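Local coordinates for beta-L-arabinobiosidase (Bacteroides thetaiotaomicron, PDB 5MQR), which is a glycoside hydrolase linked to plant pectin breakdown by a gut bacterium, probably acting on L-arabinose-containing linkages, at residues L258-N266 / A276-T284; M149-V157 / Y241-A249. All coordinates share one frame; numbering follows the deposited sequence.

Contact 1 of 2, residues L258-N266 / A276-T284; sequences LKKGYKAFN and ASLWKHALT
Y262 and F265 gather round W279, forming an aromatic cluster. The CB of Y262 sits over the five-membered ring of the W279 indole, 3.3 Å from its centroid, a CH-pi contact, while the ring of Y262 turns an edge toward the indole with planes at 52°. F265 turns its edge to the face of W279 in an offset edge-to-face pair; its CG lies opposite the backbone N (chi1 175°), which carries CD2 of F265 to 3.6 Å from NE1 of W279. Apolar tips extend the cluster: CD1 of L283 meets CD1 of Y262 at 3.4 Å, and CD2 of L258 is 4.2 Å from CZ2 of W279. An alanine in place of W279 is likely to leave Y262 and F265 without their common stacking surface and open a gap between loop and strand.

Polar contacts do the rest. N266 and L278 form an antiparallel hydrogen-bonded pair (N266 N to L278 O 2.9 Å, L278 N to N266 O 2.8 Å), where strand 266-269 forms one border of a four-stranded sheet, consistent with a propeller blade. K280 N donates to K263 O at 2.9 Å, and a water bridges K263 N and K280 O. The side-chain amide of N266 donates through ND2 to A264 O and I311 O, while its OD1 accepts from G313 N. Directional bonds thus fix the register, with an aromatic core beside them.

Contact 2 of 2, residues M149-V157 / Y241-A249; sequences MHQRVGFYV and YMMQWVEEA. With EDO (1,2-ethanediol), chain H.
Y156 turns its edge to the face of Y241, overlapping it with the planes at 79°, and CD1 of Y156 is 3.6 Å from CZ of Y241. Three residues earlier, CG2 of V153, opposite the backbone N, rests 3.8 Å from CE2 of Y241, whereas CG1 of V153 meets the edge of W245 at CD1, 3.6 Å away; CB of V153 lies against OE1 of Q244, an atom bound by R373. Strand 148-157 is outermost in a four-stranded antiparallel sheet, consistent with a blade of the N-terminal beta propeller, and the end of helix 239-242 and the type I turn from M242 to W245 pack on it. Earlier still, R152 grips E247 side-on in a salt bridge: NE of R152 to OE2 of E247 at 2.7 Å, nearly straight (167°), from above the carboxylate plane, and NH2 to OE1 at 2.8 Å on the syn lone pair. H150 donates through ND1 to the anti lone pair of E248 OE2 at 2.7 Å, bent (139°), and its CE1 covers the centre of the R152 guanidinium. OE1 of E248 salt-bridges R187, and a water links it to R152 N. H150 NE2 binds ethanediol O1 at 3.1 Å.

Along the chain the two contacts come in series, contact 2 closing before contact 1 opens, and their centres lie 12 Å apart. Contact 2 involves the blade-like sheet that includes strand 148-157; contact 1 belongs to the next such sheet, spanning 266-300. The loop after helix 239-242 runs from one to the other. They touch directly: A264 N is 2.8 Å from E247 OE2, a probable hydrogen bond to the carboxylate that R152 holds, and CD1 of F265 packs on CG of Q244 at 3.4 Å. R152 also touches A264 and K280. Consecutive sheets of the propeller region are thereby tied to each other through this loop.

Contact 1 of 2, residues L258-N266 / A276-T284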
ATOM      1  N   LEU A 258     -38.875  -4.729  11.225  1.00 40.64           N
ATOM      2  CA  LEU A 258     -39.127  -3.356  10.789  1.00 41.13           C
ATOM      3  C   LEU A 258     -40.048  -3.473   9.588  1.00 40.97           C
ATOM      4  O   LEU A 258     -39.653  -4.004   8.565  1.00 40.44           O
ATOM      5  CB  LEU A 258     -37.816  -2.660  10.394  1.00 40.80           C
ATOM      6  CG  LEU A 258     -37.895  -1.179   9.973  1.00 41.19           C
ATOM      7  CD1 LEU A 258     -38.380  -0.300  11.123  1.00 41.73           C
ATOM      8  CD2 LEU A 258     -36.552  -0.680   9.453  1.00 40.34           C
ATOM      9  N   LYS A 259     -41.267  -2.969   9.720  1.00 42.25           N
ATOM     10  CA  LYS A 259     -42.327  -3.248   8.755  1.00 43.59           C
ATOM     11  C   LYS A 259     -42.362  -2.392   7.464  1.00 43.74           C
ATOM     12  O   LYS A 259     -43.022  -2.766   6.496  1.00 44.21           O
ATOM     13  CB  LYS A 259     -43.666  -3.252   9.485  1.00 45.15           C
ATOM     14  CG  LYS A 259     -43.814  -4.513  10.332  1.00 46.19           C
ATOM     15  CD  LYS A 259     -44.792  -4.357  11.486  1.00 47.84           C
ATOM     16  CE  LYS A 259     -44.898  -5.636  12.314  1.00 48.23           C
ATOM     17  NZ  LYS A 259     -43.591  -5.975  12.936  1.00 47.95           N
ATOM     18  N   LYS A 260     -41.635  -1.281   7.432  1.00 44.45           N
ATOM     19  CA  LYS A 260     -41.522  -0.458   6.215  1.00 44.29           C
ATOM     20  C   LYS A 260     -40.770  -1.200   5.112  1.00 41.15           C
ATOM     21  O   LYS A 260     -39.799  -1.919   5.363  1.00 38.94           O
ATOM     22  CB  LYS A 260     -40.834   0.888   6.509  1.00 46.04           C
ATOM     23  CG  LYS A 260     -41.730   1.876   7.233  1.00 49.58           C
ATOM     24  CD  LYS A 260     -40.980   2.721   8.268  1.00 51.65           C
ATOM     25  CE  LYS A 260     -41.950   3.552   9.119  1.00 54.08           C
ATOM     26  NZ  LYS A 260     -41.312   4.098  10.351  1.00 55.32           N
ATOM     27  N   GLY A 261     -41.224  -0.978   3.883  1.00 40.29           N
ATOM     28  CA  GLY A 261     -40.735  -1.685   2.700  1.00 38.84           C
ATOM     29  C   GLY A 261     -39.465  -1.109   2.123  1.00 37.29           C
ATOM     30  O   GLY A 261     -39.421  -0.744   0.965  1.00 37.43           O
ATOM     31  N   TYR A 262     -38.433  -1.035   2.951  1.00 36.26           N
ATOM     32  CA  TYR A 262     -37.108  -0.713   2.506  1.00 35.13           C
ATOM     33  C   TYR A 262     -36.642  -1.962   1.781  1.00 33.84           C
ATOM     34  O   TYR A 262     -37.032  -3.078   2.142  1.00 33.51           O
ATOM     35  CB  TYR A 262     -36.205  -0.375   3.689  1.00 35.80           C
ATOM     36  CG  TYR A 262     -36.670   0.812   4.520  1.00 37.90           C
ATOM     37  CD1 TYR A 262     -37.041   2.029   3.913  1.00 38.36           C
ATOM     38  CD2 TYR A 262     -36.761   0.729   5.912  1.00 39.46           C
ATOM     39  CE1 TYR A 262     -37.470   3.117   4.667  1.00 38.94           C
ATOM     40  CE2 TYR A 262     -37.193   1.819   6.673  1.00 40.26           C
ATOM     41  CZ  TYR A 262     -37.533   3.006   6.044  1.00 39.58           C
ATOM     42  OH  TYR A 262     -37.946   4.064   6.802  1.00 40.16           O
ATOM     43  N   LYS A 263     -35.816  -1.781   0.761  1.00 32.38           N
ATOM     44  CA  LYS A 263     -35.614  -2.836  -0.224  1.00 31.76           C
ATOM     45  C   LYS A 263     -34.233  -3.419  -0.230  1.00 29.03           C
ATOM     46  O   LYS A 263     -33.268  -2.689  -0.106  1.00 27.66           O
ATOM     47  CB  LYS A 263     -35.907  -2.292  -1.611  1.00 33.43           C
ATOM     48  CG  LYS A 263     -37.213  -1.543  -1.627  1.00 36.01           C
ATOM     49  CD  LYS A 263     -37.957  -1.639  -2.935  1.00 37.46           C
ATOM     50  CE  LYS A 263     -39.397  -1.208  -2.689  1.00 39.60           C
ATOM     51  NZ  LYS A 263     -40.084  -1.063  -3.992  1.00 40.88           N
ATOM     52  N   ALA A 264     -34.164  -4.737  -0.415  1.00 27.46           N
ATOM     53  CA  ALA A 264     -32.910  -5.454  -0.634  1.00 26.04           C
ATOM     54  C   ALA A 264     -31.928  -5.271   0.525  1.00 24.77           C
ATOM     55  O   ALA A 264     -30.738  -4.995   0.318  1.00 23.82           O
ATOM     56  CB  ALA A 264     -32.289  -5.030  -1.963  1.00 25.90           C
ATOM     57  N   PHE A 265     -32.460  -5.398   1.739  1.00 24.52           N
ATOM     58  CA  PHE A 265     -31.674  -5.380   2.972  1.00 24.63           C
ATOM     59  C   PHE A 265     -30.404  -6.221   2.869  1.00 24.07           C
ATOM     60  O   PHE A 265     -30.416  -7.358   2.388  1.00 23.45           O
ATOM     61  CB  PHE A 265     -32.547  -5.894   4.119  1.00 25.79           C
ATOM     62  CG  PHE A 265     -31.835  -6.048   5.440  1.00 26.00           C
ATOM     63  CD1 PHE A 265     -31.129  -7.210   5.737  1.00 26.00           C
ATOM     64  CD2 PHE A 265     -31.928  -5.054   6.405  1.00 26.72           C
ATOM     65  CE1 PHE A 265     -30.488  -7.364   6.957  1.00 26.98           C
ATOM     66  CE2 PHE A 265     -31.294  -5.190   7.646  1.00 27.48           C
ATOM     67  CZ  PHE A 265     -30.570  -6.352   7.924  1.00 27.68           C
ATOM     68  N   ASN A 266     -29.298  -5.643   3.299  1.00 24.12           N
ATOM     69  CA  ASN A 266     -28.109  -6.423   3.642  1.00 24.06           C
ATOM     70  C   ASN A 266     -27.453  -5.746   4.812  1.00 24.61           C
ATOM     71  O   ASN A 266     -27.722  -4.582   5.076  1.00 24.35           O
ATOM     72  CB  ASN A 266     -27.141  -6.615   2.468  1.00 23.67           C
ATOM     73  CG  ASN A 266     -26.677  -5.314   1.838  1.00 23.62           C
ATOM     74  OD1 ASN A 266     -25.486  -4.999   1.860  1.00 23.41           O
ATOM     75  ND2 ASN A 266     -27.608  -4.571   1.236  1.00 23.95           N
ATOM     76  N   ALA A 276     -24.722  -2.836  11.010  1.00 27.09           N
ATOM     77  CA  ALA A 276     -25.052  -1.771  10.077  1.00 27.05           C
ATOM     78  C   ALA A 276     -25.823  -2.369   8.904  1.00 27.08           C
ATOM     79  O   ALA A 276     -25.417  -3.396   8.391  1.00 26.58           O
ATOM     80  CB  ALA A 276     -23.793  -1.095   9.561  1.00 26.37           C
ATOM     81  N   SER A 277     -26.908  -1.702   8.489  1.00 26.90           N
ATOM     82  CA  SER A 277     -27.733  -2.137   7.373  1.00 26.36           C
ATOM     83  C   SER A 277     -27.672  -1.188   6.191  1.00 25.52           C
ATOM     84  O   SER A 277     -27.413   0.021   6.340  1.00 25.39           O
ATOM     85  CB  SER A 277     -29.198  -2.275   7.814  1.00 27.08           C
ATOM     86  OG  SER A 277     -29.751  -1.033   8.219  1.00 27.42           O
ATOM     87  N   LEU A 278     -27.960  -1.757   5.027  1.00 24.55           N
ATOM     88  CA  LEU A 278     -28.077  -1.037   3.766  1.00 23.85           C
ATOM     89  C   LEU A 278     -29.293  -1.583   3.009  1.00 24.34           C
ATOM     90  O   LEU A 278     -29.631  -2.777   3.094  1.00 23.75           O
ATOM     91  CB  LEU A 278     -26.824  -1.188   2.896  1.00 22.51           C
ATOM     92  CG  LEU A 278     -25.586  -0.457   3.414  1.00 22.26           C
ATOM     93  CD1 LEU A 278     -24.294  -0.993   2.807  1.00 21.81           C
ATOM     94  CD2 LEU A 278     -25.681   1.044   3.182  1.00 22.11           C
ATOM     95  N   TRP A 279     -29.938  -0.678   2.289  1.00 24.34           N
ATOM     96  CA  TRP A 279     -31.022  -0.997   1.411  1.00 25.09           C
ATOM     97  C   TRP A 279     -30.796  -0.220   0.115  1.00 25.08           C
ATOM     98  O   TRP A 279     -29.860   0.579   0.015  1.00 24.29           O
ATOM     99  CB  TRP A 279     -32.318  -0.527   2.046  1.00 25.58           C
ATOM    100  CG  TRP A 279     -32.808  -1.225   3.301  1.00 26.00           C
ATOM    101  CD1 TRP A 279     -33.602  -2.359   3.368  1.00 26.38           C
ATOM    102  CD2 TRP A 279     -32.666  -0.765   4.650  1.00 25.94           C
ATOM    103  NE1 TRP A 279     -33.908  -2.642   4.673  1.00 26.62           N
ATOM    104  CE2 TRP A 279     -33.360  -1.680   5.480  1.00 26.63           C
ATOM    105  CE3 TRP A 279     -31.998   0.314   5.240  1.00 25.80           C
ATOM    106  CZ2 TRP A 279     -33.409  -1.540   6.876  1.00 27.05           C
ATOM    107  CZ3 TRP A 279     -32.042   0.462   6.633  1.00 26.35           C
ATOM    108  CH2 TRP A 279     -32.748  -0.466   7.434  1.00 27.09           C
ATOM    109  N   LYS A 280     -31.664  -0.424  -0.864  1.00 26.48           N
ATOM    110  CA  LYS A 280     -31.680   0.411  -2.074  1.00 27.98           C
ATOM    111  C   LYS A 280     -31.697   1.922  -1.777  1.00 29.49           C
ATOM    112  O   LYS A 280     -32.300   2.376  -0.771  1.00 30.44           O
ATOM    113  CB  LYS A 280     -32.903   0.090  -2.920  1.00 29.00           C
ATOM    114  CG  LYS A 280     -32.798  -1.196  -3.711  1.00 29.07           C
ATOM    115  CD  LYS A 280     -33.844  -1.217  -4.815  1.00 29.57           C
ATOM    116  CE  LYS A 280     -33.766  -2.510  -5.602  1.00 29.69           C
ATOM    117  NZ  LYS A 280     -34.570  -2.361  -6.844  1.00 30.78           N
ATOM    118  N   HIS A 281     -31.042   2.683  -2.661  1.00 30.11           N
ATOM    119  CA  HIS A 281     -30.798   4.142  -2.488  1.00 30.81           C
ATOM    120  C   HIS A 281     -29.813   4.425  -1.364  1.00 29.52           C
ATOM    121  O   HIS A 281     -29.692   5.552  -0.890  1.00 29.16           O
ATOM    122  CB  HIS A 281     -32.103   4.934  -2.282  1.00 32.95           C
ATOM    123  CG  HIS A 281     -33.107   4.719  -3.370  1.00 35.64           C
ATOM    124  ND1 HIS A 281     -33.009   5.332  -4.605  1.00 36.70           N
ATOM    125  CD2 HIS A 281     -34.218   3.946  -3.418  1.00 37.31           C
ATOM    126  CE1 HIS A 281     -34.018   4.949  -5.365  1.00 37.39           C
ATOM    127  NE2 HIS A 281     -34.767   4.110  -4.669  1.00 37.92           N
ATOM    128  N   ALA A 282     -29.085   3.388  -0.969  1.00 28.40           N
ATOM    129  CA  ALA A 282     -28.230   3.420   0.186  1.00 27.24           C
ATOM    130  C   ALA A 282     -28.906   3.993   1.447  1.00 26.51           C
ATOM    131  O   ALA A 282     -28.253   4.644   2.252  1.00 25.71           O
ATOM    132  CB  ALA A 282     -26.942   4.151  -0.169  1.00 26.74           C
ATOM    133  N   LEU A 283     -30.203   3.729   1.639  1.00 26.71           N
ATOM    134  CA  LEU A 283     -30.786   3.912   2.970  1.00 27.40           C
ATOM    135  C   LEU A 283     -29.980   3.043   3.950  1.00 26.65           C
ATOM    136  O   LEU A 283     -29.451   1.967   3.599  1.00 25.49           O
ATOM    137  CB  LEU A 283     -32.274   3.558   3.044  1.00 28.41           C
ATOM    138  CG  LEU A 283     -33.262   4.376   2.186  1.00 29.60           C
ATOM    139  CD1 LEU A 283     -34.680   3.867   2.350  1.00 30.09           C
ATOM    140  CD2 LEU A 283     -33.246   5.860   2.486  1.00 30.09           C
ATOM    141  N   THR A 284     -29.844   3.535   5.170  1.00 26.71           N
ATOM    142  CA  THR A 284     -28.938   2.891   6.107  1.00 26.01           C
ATOM    143  C   THR A 284     -29.363   3.094   7.548  1.00 26.58           C
ATOM    144  O   THR A 284     -29.960   4.106   7.895  1.00 26.84           O
ATOM    145  CB  THR A 284     -27.497   3.329   5.840  1.00 24.90           C
ATOM    146  OG1 THR A 284     -26.589   2.496   6.576  1.00 24.08           O
ATOM    147  CG2 THR A 284     -27.315   4.795   6.209  1.00 25.31           C
TER
HETATM  148  O   HOH W   1     -34.979   0.932  -0.134  1.00 25.11           O

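Contact 2 of 2, residues M149-V157 / Y241-A249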
HETATM    1  N   MSE A 149     -41.314 -15.532  -9.767  1.00 30.40           N
HETATM    2  CA  MSE A 149     -40.377 -15.710  -8.665  1.00 30.28           C
HETATM    3  C   MSE A 149     -39.701 -14.400  -8.413  1.00 30.20           C
HETATM    4  O   MSE A 149     -39.465 -13.617  -9.335  1.00 29.61           O
HETATM    5  CB  MSE A 149     -39.338 -16.836  -8.898  1.00 29.82           C
HETATM    6  CG  MSE A 149     -40.059 -18.175  -9.034  1.00 29.89           C
HETATM    7 SE   MSE A 149     -38.944 -19.710  -8.523  1.00 29.72          SE
HETATM    8  CE  MSE A 149     -39.072 -19.474  -6.558  1.00 29.98           C
ATOM      9  N   HIS A 150     -39.414 -14.158  -7.136  1.00 31.10           N
ATOM     10  CA  HIS A 150     -38.729 -12.966  -6.687  1.00 31.81           C
ATOM     11  C   HIS A 150     -38.231 -13.192  -5.265  1.00 32.20           C
ATOM     12  O   HIS A 150     -39.041 -13.488  -4.387  1.00 33.51           O
ATOM     13  CB  HIS A 150     -39.663 -11.757  -6.695  1.00 32.41           C
ATOM     14  CG  HIS A 150     -38.941 -10.473  -6.449  1.00 33.03           C
ATOM     15  ND1 HIS A 150     -38.796  -9.927  -5.191  1.00 33.68           N
ATOM     16  CD2 HIS A 150     -38.250  -9.668  -7.291  1.00 32.72           C
ATOM     17  CE1 HIS A 150     -38.086  -8.817  -5.278  1.00 33.65           C
ATOM     18  NE2 HIS A 150     -37.751  -8.634  -6.544  1.00 33.34           N
ATOM     19  N   GLN A 151     -36.921 -13.080  -5.077  1.00 31.44           N
ATOM     20  CA  GLN A 151     -36.222 -13.290  -3.796  1.00 32.19           C
ATOM     21  C   GLN A 151     -35.225 -12.189  -3.608  1.00 29.89           C
ATOM     22  O   GLN A 151     -34.511 -11.879  -4.563  1.00 29.96           O
ATOM     23  CB  GLN A 151     -35.250 -14.488  -3.863  1.00 33.81           C
ATOM     24  CG  GLN A 151     -35.830 -15.817  -3.975  1.00 35.21           C
ATOM     25  CD  GLN A 151     -36.141 -16.230  -5.380  1.00 34.87           C
ATOM     26  OE1 GLN A 151     -37.291 -16.339  -5.717  1.00 35.98           O
ATOM     27  NE2 GLN A 151     -35.125 -16.500  -6.185  1.00 35.70           N
ATOM     28  N   ARG A 152     -35.066 -11.704  -2.385  1.00 28.96           N
ATOM     29  CA  ARG A 152     -33.926 -10.833  -2.040  1.00 27.81           C
ATOM     30  C   ARG A 152     -32.874 -11.567  -1.224  1.00 27.09           C
ATOM     31  O   ARG A 152     -31.841 -10.967  -0.887  1.00 26.35           O
ATOM     32  CB  ARG A 152     -34.408  -9.614  -1.258  1.00 28.22           C
ATOM     33  CG  ARG A 152     -35.458  -8.781  -1.962  1.00 28.66           C
ATOM     34  CD  ARG A 152     -34.869  -8.094  -3.176  1.00 28.50           C
ATOM     35  NE  ARG A 152     -35.601  -6.870  -3.473  1.00 29.54           N
ATOM     36  CZ  ARG A 152     -35.633  -6.251  -4.659  1.00 30.04           C
ATOM     37  NH1 ARG A 152     -34.915  -6.696  -5.708  1.00 29.32           N
ATOM     38  NH2 ARG A 152     -36.375  -5.139  -4.783  1.00 30.47           N
ATOM     39  N   VAL A 153     -33.170 -12.832  -0.875  1.00 26.70           N
ATOM     40  CA  VAL A 153     -32.297 -13.696  -0.089  1.00 26.16           C
ATOM     41  C   VAL A 153     -32.477 -15.108  -0.617  1.00 26.11           C
ATOM     42  O   VAL A 153     -33.603 -15.539  -0.854  1.00 26.15           O
ATOM     43  CB  VAL A 153     -32.596 -13.659   1.450  1.00 26.62           C
ATOM     44  CG1 VAL A 153     -34.053 -13.959   1.787  1.00 26.79           C
ATOM     45  CG2 VAL A 153     -31.680 -14.628   2.210  1.00 26.74           C
ATOM     46  N   GLY A 154     -31.352 -15.803  -0.786  1.00 25.19           N
ATOM     47  CA  GLY A 154     -31.282 -17.088  -1.451  1.00 25.37           C
ATOM     48  C   GLY A 154     -30.741 -18.282  -0.685  1.00 25.32           C
ATOM     49  O   GLY A 154     -31.017 -19.408  -1.091  1.00 25.48           O
ATOM     50  N   PHE A 155     -30.026 -18.055   0.419  1.00 24.57           N
ATOM     51  CA  PHE A 155     -29.201 -19.068   1.036  1.00 24.76           C
ATOM     52  C   PHE A 155     -29.111 -18.891   2.541  1.00 25.18           C
ATOM     53  O   PHE A 155     -28.998 -17.764   3.012  1.00 25.19           O
ATOM     54  CB  PHE A 155     -27.768 -19.003   0.500  1.00 24.12           C
ATOM     55  CG  PHE A 155     -27.603 -19.444  -0.925  1.00 23.81           C
ATOM     56  CD1 PHE A 155     -27.844 -20.746  -1.291  1.00 24.36           C
ATOM     57  CD2 PHE A 155     -27.129 -18.570  -1.878  1.00 23.26           C
ATOM     58  CE1 PHE A 155     -27.650 -21.163  -2.602  1.00 24.44           C
ATOM     59  CE2 PHE A 155     -26.940 -18.977  -3.184  1.00 23.36           C
ATOM     60  CZ  PHE A 155     -27.205 -20.278  -3.549  1.00 23.61           C
ATOM     61  N   TYR A 156     -29.097 -20.005   3.278  1.00 25.85           N
ATOM     62  CA  TYR A 156     -28.774 -20.030   4.719  1.00 26.31           C
ATOM     63  C   TYR A 156     -27.930 -21.265   5.039  1.00 27.16           C
ATOM     64  O   TYR A 156     -28.313 -22.388   4.696  1.00 28.36           O
ATOM     65  CB  TYR A 156     -30.062 -20.079   5.562  1.00 26.84           C
ATOM     66  CG  TYR A 156     -29.822 -20.263   7.045  1.00 27.20           C
ATOM     67  CD1 TYR A 156     -29.166 -19.278   7.770  1.00 26.94           C
ATOM     68  CD2 TYR A 156     -30.263 -21.395   7.723  1.00 27.67           C
ATOM     69  CE1 TYR A 156     -28.924 -19.410   9.116  1.00 27.47           C
ATOM     70  CE2 TYR A 156     -30.035 -21.540   9.077  1.00 28.23           C
ATOM     71  CZ  TYR A 156     -29.357 -20.547   9.776  1.00 28.28           C
ATOM     72  OH  TYR A 156     -29.105 -20.625  11.140  1.00 28.67           O
ATOM     73  N   VAL A 157     -26.817 -21.079   5.731  1.00 27.33           N
ATOM     74  CA  VAL A 157     -26.046 -22.196   6.274  1.00 27.87           C
ATOM     75  C   VAL A 157     -26.421 -22.347   7.746  1.00 28.84           C
ATOM     76  O   VAL A 157     -26.204 -21.435   8.554  1.00 28.08           O
ATOM     77  CB  VAL A 157     -24.515 -21.976   6.145  1.00 27.32           C
ATOM     78  CG1 VAL A 157     -23.744 -23.137   6.805  1.00 28.18           C
ATOM     79  CG2 VAL A 157     -24.132 -21.829   4.688  1.00 26.64           C
ATOM     80  N   TYR A 241     -32.726 -12.461   8.665  1.00 28.53           N
ATOM     81  CA  TYR A 241     -33.381 -13.105   7.536  1.00 28.65           C
ATOM     82  C   TYR A 241     -34.811 -12.587   7.341  1.00 29.46           C
ATOM     83  O   TYR A 241     -35.242 -12.415   6.203  1.00 29.63           O
ATOM     84  CB  TYR A 241     -33.304 -14.647   7.660  1.00 28.47           C
ATOM     85  CG  TYR A 241     -31.937 -15.138   7.237  1.00 27.59           C
ATOM     86  CD1 TYR A 241     -30.815 -14.961   8.056  1.00 27.37           C
ATOM     87  CD2 TYR A 241     -31.745 -15.692   5.979  1.00 27.03           C
ATOM     88  CE1 TYR A 241     -29.551 -15.379   7.643  1.00 26.73           C
ATOM     89  CE2 TYR A 241     -30.500 -16.111   5.556  1.00 26.60           C
ATOM     90  CZ  TYR A 241     -29.403 -15.955   6.385  1.00 26.62           C
ATOM     91  OH  TYR A 241     -28.167 -16.363   5.916  1.00 26.05           O
HETATM   92  N   MSE A 242     -35.532 -12.286   8.423  1.00 30.51           N
HETATM   93  CA  MSE A 242     -36.895 -11.717   8.289  1.00 31.29           C
HETATM   94  C   MSE A 242     -36.859 -10.331   7.652  1.00 31.31           C
HETATM   95  O   MSE A 242     -37.737  -9.997   6.843  1.00 31.80           O
HETATM   96  CB  MSE A 242     -37.642 -11.703   9.610  1.00 32.08           C
HETATM   97  CG  MSE A 242     -37.789 -13.081  10.240  1.00 32.71           C
HETATM   98 SE   MSE A 242     -38.747 -14.298   9.053  1.00 33.64          SE
HETATM   99  CE  MSE A 242     -37.211 -15.176   8.192  1.00 32.66           C
HETATM  100  N   MSE A 243     -35.810  -9.554   7.928  1.00 31.20           N
HETATM  101  CA  MSE A 243     -35.598  -8.260   7.273  1.00 31.77           C
HETATM  102  C   MSE A 243     -35.486  -8.348   5.773  1.00 31.59           C
HETATM  103  O   MSE A 243     -35.719  -7.358   5.074  1.00 31.53           O
HETATM  104  CB  MSE A 243     -34.324  -7.582   7.761  1.00 31.96           C
HETATM  105  CG  MSE A 243     -34.400  -7.146   9.223  1.00 33.53           C
HETATM  106 SE   MSE A 243     -35.795  -5.794   9.546  1.00 36.95          SE
HETATM  107  CE  MSE A 243     -34.735  -4.298   8.817  1.00 35.66           C
ATOM    108  N   GLN A 244     -35.118  -9.523   5.263  1.00 31.40           N
ATOM    109  CA  GLN A 244     -34.953  -9.741   3.826  1.00 30.55           C
ATOM    110  C   GLN A 244     -36.145 -10.418   3.197  1.00 30.33           C
ATOM    111  O   GLN A 244     -36.069 -10.835   2.056  1.00 30.76           O
ATOM    112  CB  GLN A 244     -33.685 -10.556   3.562  1.00 30.21           C
ATOM    113  CG  GLN A 244     -32.428  -9.904   4.111  1.00 30.17           C
ATOM    114  CD  GLN A 244     -31.189 -10.754   3.905  1.00 30.28           C
ATOM    115  OE1 GLN A 244     -30.727 -10.936   2.774  1.00 29.97           O
ATOM    116  NE2 GLN A 244     -30.654 -11.300   5.004  1.00 30.67           N
ATOM    117  N   TRP A 245     -37.218 -10.561   3.953  1.00 30.59           N
ATOM    118  CA  TRP A 245     -38.486 -11.102   3.468  1.00 31.10           C
ATOM    119  C   TRP A 245     -39.589 -10.036   3.376  1.00 30.95           C
ATOM    120  O   TRP A 245     -40.698 -10.340   2.957  1.00 31.58           O
ATOM    121  CB  TRP A 245     -38.980 -12.185   4.424  1.00 31.95           C
ATOM    122  CG  TRP A 245     -38.301 -13.537   4.349  1.00 32.24           C
ATOM    123  CD1 TRP A 245     -37.104 -13.855   3.749  1.00 31.78           C
ATOM    124  CD2 TRP A 245     -38.773 -14.736   4.966  1.00 32.70           C
ATOM    125  NE1 TRP A 245     -36.829 -15.196   3.934  1.00 32.26           N
ATOM    126  CE2 TRP A 245     -37.830 -15.751   4.691  1.00 32.80           C
ATOM    127  CE3 TRP A 245     -39.904 -15.048   5.733  1.00 33.41           C
ATOM    128  CZ2 TRP A 245     -37.997 -17.063   5.140  1.00 33.36           C
ATOM    129  CZ3 TRP A 245     -40.074 -16.346   6.181  1.00 33.89           C
ATOM    130  CH2 TRP A 245     -39.130 -17.344   5.879  1.00 33.99           C
ATOM    131  N   VAL A 246     -39.295  -8.802   3.768  1.00 30.71           N
ATOM    132  CA  VAL A 246     -40.328  -7.763   3.906  1.00 31.63           C
ATOM    133  C   VAL A 246     -41.032  -7.361   2.606  1.00 31.96           C
ATOM    134  O   VAL A 246     -42.212  -7.008   2.634  1.00 33.05           O
ATOM    135  CB  VAL A 246     -39.765  -6.498   4.580  1.00 31.30           C
ATOM    136  CG1 VAL A 246     -38.729  -5.789   3.671  1.00 30.25           C
ATOM    137  CG2 VAL A 246     -40.901  -5.563   5.024  1.00 31.60           C
ATOM    138  N   GLU A 247     -40.332  -7.428   1.477  1.00 31.45           N
ATOM    139  CA  GLU A 247     -40.943  -7.035   0.216  1.00 32.49           C
ATOM    140  C   GLU A 247     -41.997  -7.998  -0.298  1.00 32.99           C
ATOM    141  O   GLU A 247     -42.908  -7.541  -0.975  1.00 33.68           O
ATOM    142  CB  GLU A 247     -39.903  -6.803  -0.871  1.00 32.43           C
ATOM    143  CG  GLU A 247     -38.977  -5.650  -0.569  1.00 32.63           C
ATOM    144  CD  GLU A 247     -37.902  -5.497  -1.621  1.00 33.02           C
ATOM    145  OE1 GLU A 247     -38.287  -5.236  -2.778  1.00 34.66           O
ATOM    146  OE2 GLU A 247     -36.687  -5.607  -1.307  1.00 31.80           O
ATOM    147  N   GLU A 248     -41.857  -9.303  -0.015  1.00 32.71           N
ATOM    148  CA  GLU A 248     -42.771 -10.343  -0.539  1.00 33.18           C
ATOM    149  C   GLU A 248     -43.754 -10.848   0.504  1.00 33.28           C
ATOM    150  O   GLU A 248     -44.842 -11.276   0.161  1.00 32.88           O
ATOM    151  CB  GLU A 248     -41.994 -11.542  -1.079  1.00 33.20           C
ATOM    152  CG  GLU A 248     -40.966 -11.212  -2.149  1.00 33.21           C
ATOM    153  CD  GLU A 248     -39.585 -10.795  -1.641  1.00 33.04           C
ATOM    154  OE1 GLU A 248     -39.303 -10.832  -0.423  1.00 33.66           O
ATOM    155  OE2 GLU A 248     -38.756 -10.413  -2.498  1.00 33.19           O
ATOM    156  N   ALA A 249     -43.347 -10.822   1.771  1.00 33.67           N
ATOM    157  CA  ALA A 249     -44.209 -11.218   2.876  1.00 34.85           C
ATOM    158  C   ALA A 249     -45.464 -10.339   2.934  1.00 35.52           C
ATOM    159  O   ALA A 249     -45.483  -9.255   2.328  1.00 35.04           O
ATOM    160  CB  ALA A 249     -43.438 -11.120   4.187  1.00 34.60           C
TER
HETATM  161  C1  EDO H1207     -38.075  -5.400  -7.745  1.00 56.80           C
HETATM  162  O1  EDO H1207     -37.026  -6.236  -8.290  1.00 53.19           O
HETATM  163  C2  EDO H1207     -37.724  -3.906  -7.814  1.00 56.28           C
HETATM  164  O2  EDO H1207     -38.258  -3.142  -6.729  1.00 57.90           O
HETATM  165  O   HOH W   2     -36.893 -11.956  -0.270  1.00 25.12           O